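Local coordinates for iron-sulfur cluster assembly scaffold protein IscU (Streptococcus pyogenes, PDB 1SU0) that probably serves as a scaffold on which iron-sulfur clusters are assembled before being passed to other proteins, and here binds zinc, at residues T69-M74 / L130-L135; D77-K82 / L88-I93. All blocks are in the same frame, centred on the assembly; numbering follows the deposited sequence.

In the fold
Both interactions use helix 66-79, at different points along it: interaction 1 in its middle, interaction 2 at its C-terminal end. Interaction 1 lies near the centre of the chain, where that helix meets helix 122-139 not far from the zinc site. Interaction 2 lies further out, where the same helix ends and the chain turns back towards helix 84-97. The two meet directly: Trp132 CZ3 lies 3.6 Å from Val79 CG1, and Leu135 also packs on Val79. Their chemistry differs with place. The inner contact joins serines, an alanine and the edge of a tryptophan, all four residues buried, with a water between them. The outer one depends on a single leucine, has no hydrogen bond across it and reaches a partly exposed lysine at its rim.

Interaction 1 (T69-M74 / L130-L135); sequences TASSSM and LAWNAL
The Ser72 torsion (chi1 -58°) puts OG beside its own backbone N, where it meets Ala131. There OG takes a hydrogen bond with Ser68 O, one turn earlier in the helix, and also lies 3.3 Å from Ala131 CB. The alanine methyl points at the partner helix. It packs against the Ser72 backbone as well as its side chain, with Ala131 CB 3.4 Å from Ser72 CA and 3.7 Å from Ser72 CB. Ser71 is rotated differently. Its OG is anti to the backbone N (chi1 -169°) and bonds to Ser128 O. The same Ser71 OG stands at the edge of the Trp132 indole, near the ring plane and 3.9 Å from Trp132 NE1. A water bridges this corner. It accepts from Trp132 NE1 at 3.0 Å and donates to Ser71 O at 2.7 Å.

The axes of the two short segments come within 8.7 Å at an angle of 41°. Such spacing suits residues as small as serine and alanine at the interface. Helix 122-139 is kinked at Ala131 and Trp132, whose N atoms have no bond to the preceding turn. Around the contact, Phe94 stacks on the Trp132 ring and Ile44 of the sheet packs on Ser72. The zinc ion is about 9 Å from the Ser71 side chain. The contact thus pairs the helix following the ligand Cys65 with the helix carrying the ligand Cys127. Ser128 belongs to helix 122-139, so two polar links join the helices: the direct bond from Ser71 OG to Ser128 O, and the water between Ser71 O and Trp132 NE1.

Interaction 2 (D77-K82 / L88-I93); sequences DAVIGK and LALADI
Leu90 of helix 84-97 meets the end of helix 66-79 through its CD1, which lies 3.4 Å from Ala78 O. The side chain starts with its CB pointing at the other segment, and Trp132 of helix 122-139 packs on this leucine. CG is placed beside the backbone N (chi1 -70°) and leads the side chain on towards Ala78. At the tip, the CD1 methyl covers a carbonyl in the last turn of the helix. The Ala78 methyl also points this way, but Ala78 CB stays 4.7 Å from Leu90 CD1. Val79 CG1 comes to 4.5 Å from the same Leu90 CD1, an apolar contact at the looser end of the range.

The two helices are consecutive in the chain, joined by a short connection. A type II beta turn from Val79 to Lys82 begins it, with Gly81 at the third position in a positive-phi conformation. The turn brings Lys82 round so that its CB faces helix 84-97. Lys82 is partly exposed, and its CE stands 4.4 Å from Leu90 CD1. Beyond the two segments, Leu90 also packs on Glu108 of a loop, while Val79 touches Ile58 of the sheet.

Interaction 1 (T69-M74 / L130-L135)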
loop_
_atom_site.group_PDB
_atom_site.type_symbol
_atom_site.label_atom_id
_atom_site.label_comp_id
_atom_site.label_asym_id
_atom_site.label_seq_id
_atom_site.Cartn_x
_atom_site.Cartn_y
_atom_site.Cartn_z
ATOM N N THR A 69 -5.123 -5.351 -3.927
ATOM C CA THR A 69 -4.064 -6.270 -3.544
ATOM C C THR A 69 -2.719 -5.765 -4.033
ATOM O O THR A 69 -1.748 -5.705 -3.265
ATOM C CB THR A 69 -4.331 -7.657 -4.183
ATOM O OG1 THR A 69 -5.587 -8.158 -3.715
ATOM C CG2 THR A 69 -3.321 -8.698 -3.714
ATOM N N ALA A 70 -2.665 -5.434 -5.326
ATOM C CA ALA A 70 -1.473 -4.845 -5.898
ATOM C C ALA A 70 -1.001 -3.706 -4.995
ATOM O O ALA A 70 0.116 -3.698 -4.557
ATOM C CB ALA A 70 -1.726 -4.349 -7.302
ATOM N N SER A 71 -1.893 -2.783 -4.679
ATOM C CA SER A 71 -1.542 -1.567 -3.933
ATOM C C SER A 71 -1.041 -1.874 -2.520
ATOM O O SER A 71 -0.137 -1.216 -2.035
ATOM C CB SER A 71 -2.749 -0.651 -3.855
ATOM O OG SER A 71 -2.363 0.603 -3.361
ATOM N N SER A 72 -1.598 -2.908 -1.876
ATOM C CA SER A 72 -1.104 -3.313 -0.580
ATOM C C SER A 72 0.305 -3.842 -0.694
ATOM O O SER A 72 1.197 -3.482 0.087
ATOM C CB SER A 72 -2.021 -4.370 0.018
ATOM O OG SER A 72 -3.332 -3.845 0.123
ATOM N N SER A 73 0.522 -4.679 -1.694
ATOM C CA SER A 73 1.807 -5.315 -1.874
ATOM C C SER A 73 2.866 -4.250 -2.133
ATOM O O SER A 73 3.922 -4.229 -1.504
ATOM C CB SER A 73 1.693 -6.336 -3.003
ATOM O OG SER A 73 2.951 -6.801 -3.395
ATOM N N MET A 74 2.565 -3.333 -3.032
ATOM C CA MET A 74 3.496 -2.251 -3.362
ATOM C C MET A 74 3.741 -1.284 -2.179
ATOM O O MET A 74 4.848 -0.789 -1.969
ATOM C CB MET A 74 2.957 -1.487 -4.563
ATOM C CG MET A 74 2.877 -2.300 -5.857
ATOM S SD MET A 74 1.605 -1.458 -7.132
ATOM C CE MET A 74 2.234 -2.231 -8.852
ATOM N N LEU A 130 -6.489 1.779 0.708
ATOM C CA LEU A 130 -6.767 0.942 1.872
ATOM C C LEU A 130 -5.523 0.537 2.653
ATOM O O LEU A 130 -5.454 0.707 3.870
ATOM C CB LEU A 130 -7.558 -0.315 1.450
ATOM C CG LEU A 130 -8.006 -1.329 2.530
ATOM C CD1 LEU A 130 -8.579 -0.708 3.772
ATOM C CD2 LEU A 130 -9.029 -2.281 1.939
ATOM N N ALA A 131 -4.539 -0.003 1.958
ATOM C CA ALA A 131 -3.304 -0.445 2.602
ATOM C C ALA A 131 -2.586 0.724 3.274
ATOM O O ALA A 131 -2.108 0.617 4.416
ATOM C CB ALA A 131 -2.412 -1.076 1.611
ATOM N N TRP A 132 -2.528 1.841 2.561
ATOM C CA TRP A 132 -1.858 3.013 3.080
ATOM C C TRP A 132 -2.482 3.475 4.389
ATOM O O TRP A 132 -1.769 3.841 5.303
ATOM C CB TRP A 132 -1.857 4.122 2.029
ATOM C CG TRP A 132 -0.987 3.776 0.888
ATOM C CD1 TRP A 132 -1.375 3.212 -0.297
ATOM C CD2 TRP A 132 0.435 3.901 0.831
ATOM N NE1 TRP A 132 -0.279 2.991 -1.088
ATOM C CE2 TRP A 132 0.845 3.425 -0.431
ATOM C CE3 TRP A 132 1.412 4.383 1.718
ATOM C CZ2 TRP A 132 2.182 3.411 -0.829
ATOM C CZ3 TRP A 132 2.745 4.358 1.325
ATOM C CH2 TRP A 132 3.113 3.886 0.064
ATOM N N ASN A 133 -3.804 3.395 4.488
ATOM C CA ASN A 133 -4.528 3.836 5.687
ATOM C C ASN A 133 -4.410 2.842 6.824
ATOM O O ASN A 133 -4.482 3.220 7.982
ATOM C CB ASN A 133 -5.993 4.122 5.346
ATOM C CG ASN A 133 -6.141 5.212 4.278
ATOM O OD1 ASN A 133 -7.246 5.528 3.852
ATOM N ND2 ASN A 133 -5.011 5.749 3.807
ATOM N N ALA A 134 -4.206 1.571 6.503
ATOM C CA ALA A 134 -3.958 0.564 7.540
ATOM C C ALA A 134 -2.553 0.773 8.078
ATOM O O ALA A 134 -2.253 0.418 9.216
ATOM C CB ALA A 134 -4.127 -0.858 6.999
ATOM N N LEU A 135 -1.698 1.355 7.249
ATOM C CA LEU A 135 -0.375 1.734 7.679
ATOM C C LEU A 135 -0.473 2.932 8.604
ATOM O O LEU A 135 0.101 2.911 9.686
ATOM C CB LEU A 135 0.517 2.069 6.479
ATOM C CG LEU A 135 1.946 2.462 6.834
ATOM C CD1 LEU A 135 2.582 1.415 7.718
ATOM C CD2 LEU A 135 2.758 2.639 5.574
HETATM O O HOH W 1 0.382 1.127 -3.324
#

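Interaction 2 (D77-K82 / L88-I93)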
loop_
_atom_site.group_PDB
_atom_site.type_symbol
_atom_site.label_atom_id
_atom_site.label_comp_id
_atom_site.label_asym_id
_atom_site.label_seq_id
_atom_site.Cartn_x
_atom_site.Cartn_y
_atom_site.Cartn_z
ATOM N N ASP A 77 6.543 -2.655 0.055
ATOM C CA ASP A 77 7.851 -2.453 -0.505
ATOM C C ASP A 77 8.303 -1.016 -0.228
ATOM O O ASP A 77 9.479 -0.772 0.059
ATOM C CB ASP A 77 7.826 -2.659 -2.018
ATOM C CG ASP A 77 7.857 -4.114 -2.439
ATOM O OD1 ASP A 77 7.950 -5.033 -1.606
ATOM O OD2 ASP A 77 7.802 -4.416 -3.643
ATOM N N ALA A 78 7.367 -0.073 -0.332
ATOM C CA ALA A 78 7.686 1.359 -0.300
ATOM C C ALA A 78 8.002 1.893 1.080
ATOM O O ALA A 78 8.646 2.933 1.198
ATOM C CB ALA A 78 6.528 2.181 -0.884
ATOM N N VAL A 79 7.525 1.218 2.112
ATOM C CA VAL A 79 7.568 1.765 3.461
ATOM C C VAL A 79 8.524 1.021 4.393
ATOM O O VAL A 79 8.849 1.512 5.478
ATOM C CB VAL A 79 6.153 1.795 4.094
ATOM C CG1 VAL A 79 5.195 2.576 3.205
ATOM C CG2 VAL A 79 5.637 0.402 4.381
ATOM N N ILE A 80 8.959 -0.160 3.967
ATOM C CA ILE A 80 9.738 -1.034 4.819
ATOM C C ILE A 80 11.023 -0.307 5.196
ATOM O O ILE A 80 11.834 0.065 4.340
ATOM C CB ILE A 80 9.974 -2.430 4.130
ATOM C CG1 ILE A 80 10.340 -3.515 5.154
ATOM C CG2 ILE A 80 10.999 -2.356 3.009
ATOM C CD1 ILE A 80 11.398 -3.137 6.130
ATOM N N GLY A 81 11.158 -0.071 6.498
ATOM C CA GLY A 81 12.338 0.529 7.082
ATOM C C GLY A 81 12.358 2.025 6.971
ATOM O O GLY A 81 13.435 2.582 6.740
ATOM N N LYS A 82 11.211 2.686 7.174
ATOM C CA LYS A 82 11.135 4.135 6.941
ATOM C C LYS A 82 11.030 4.979 8.212
ATOM O O LYS A 82 12.062 5.446 8.699
ATOM C CB LYS A 82 10.013 4.474 5.953
ATOM C CG LYS A 82 10.335 4.085 4.511
ATOM C CD LYS A 82 11.347 5.030 3.880
ATOM C CE LYS A 82 11.525 4.763 2.403
ATOM N NZ LYS A 82 12.139 3.437 2.189
ATOM N N LEU A 88 4.457 8.105 6.565
ATOM C CA LEU A 88 3.244 8.921 6.519
ATOM C C LEU A 88 3.279 9.952 5.397
ATOM O O LEU A 88 2.243 10.339 4.869
ATOM C CB LEU A 88 3.004 9.633 7.860
ATOM C CG LEU A 88 1.778 9.185 8.661
ATOM C CD1 LEU A 88 1.844 7.705 9.059
ATOM C CD2 LEU A 88 1.624 10.069 9.897
ATOM N N ALA A 89 4.473 10.414 5.059
ATOM C CA ALA A 89 4.651 11.350 3.961
ATOM C C ALA A 89 4.387 10.652 2.627
ATOM O O ALA A 89 3.765 11.223 1.747
ATOM C CB ALA A 89 6.048 11.942 3.995
ATOM N N LEU A 90 4.852 9.418 2.497
ATOM C CA LEU A 90 4.636 8.628 1.302
ATOM C C LEU A 90 3.147 8.364 1.085
ATOM O O LEU A 90 2.641 8.468 -0.026
ATOM C CB LEU A 90 5.376 7.305 1.417
ATOM C CG LEU A 90 6.887 7.418 1.352
ATOM C CD1 LEU A 90 7.456 6.055 1.554
ATOM C CD2 LEU A 90 7.333 7.955 0.004
ATOM N N ALA A 91 2.461 8.067 2.183
ATOM C CA ALA A 91 1.034 7.860 2.187
ATOM C C ALA A 91 0.339 9.080 1.636
ATOM O O ALA A 91 -0.535 8.977 0.786
ATOM C CB ALA A 91 0.558 7.554 3.604
ATOM N N ASP A 92 0.750 10.242 2.105
ATOM C CA ASP A 92 0.225 11.481 1.581
ATOM C C ASP A 92 0.537 11.621 0.098
ATOM O O ASP A 92 -0.318 12.032 -0.658
ATOM C CB ASP A 92 0.775 12.677 2.386
ATOM C CG ASP A 92 0.070 12.846 3.744
ATOM O OD1 ASP A 92 0.312 13.891 4.370
ATOM O OD2 ASP A 92 -0.739 12.023 4.270
ATOM N N ILE A 93 1.754 11.261 -0.308
ATOM C CA ILE A 93 2.169 11.326 -1.715
ATOM C C ILE A 93 1.327 10.421 -2.606
ATOM O O ILE A 93 0.918 10.805 -3.698
ATOM C CB ILE A 93 3.686 10.986 -1.880
ATOM C CG1 ILE A 93 4.560 12.158 -1.391
ATOM C CG2 ILE A 93 4.047 10.695 -3.333
ATOM C CD1 ILE A 93 5.974 11.742 -0.976
#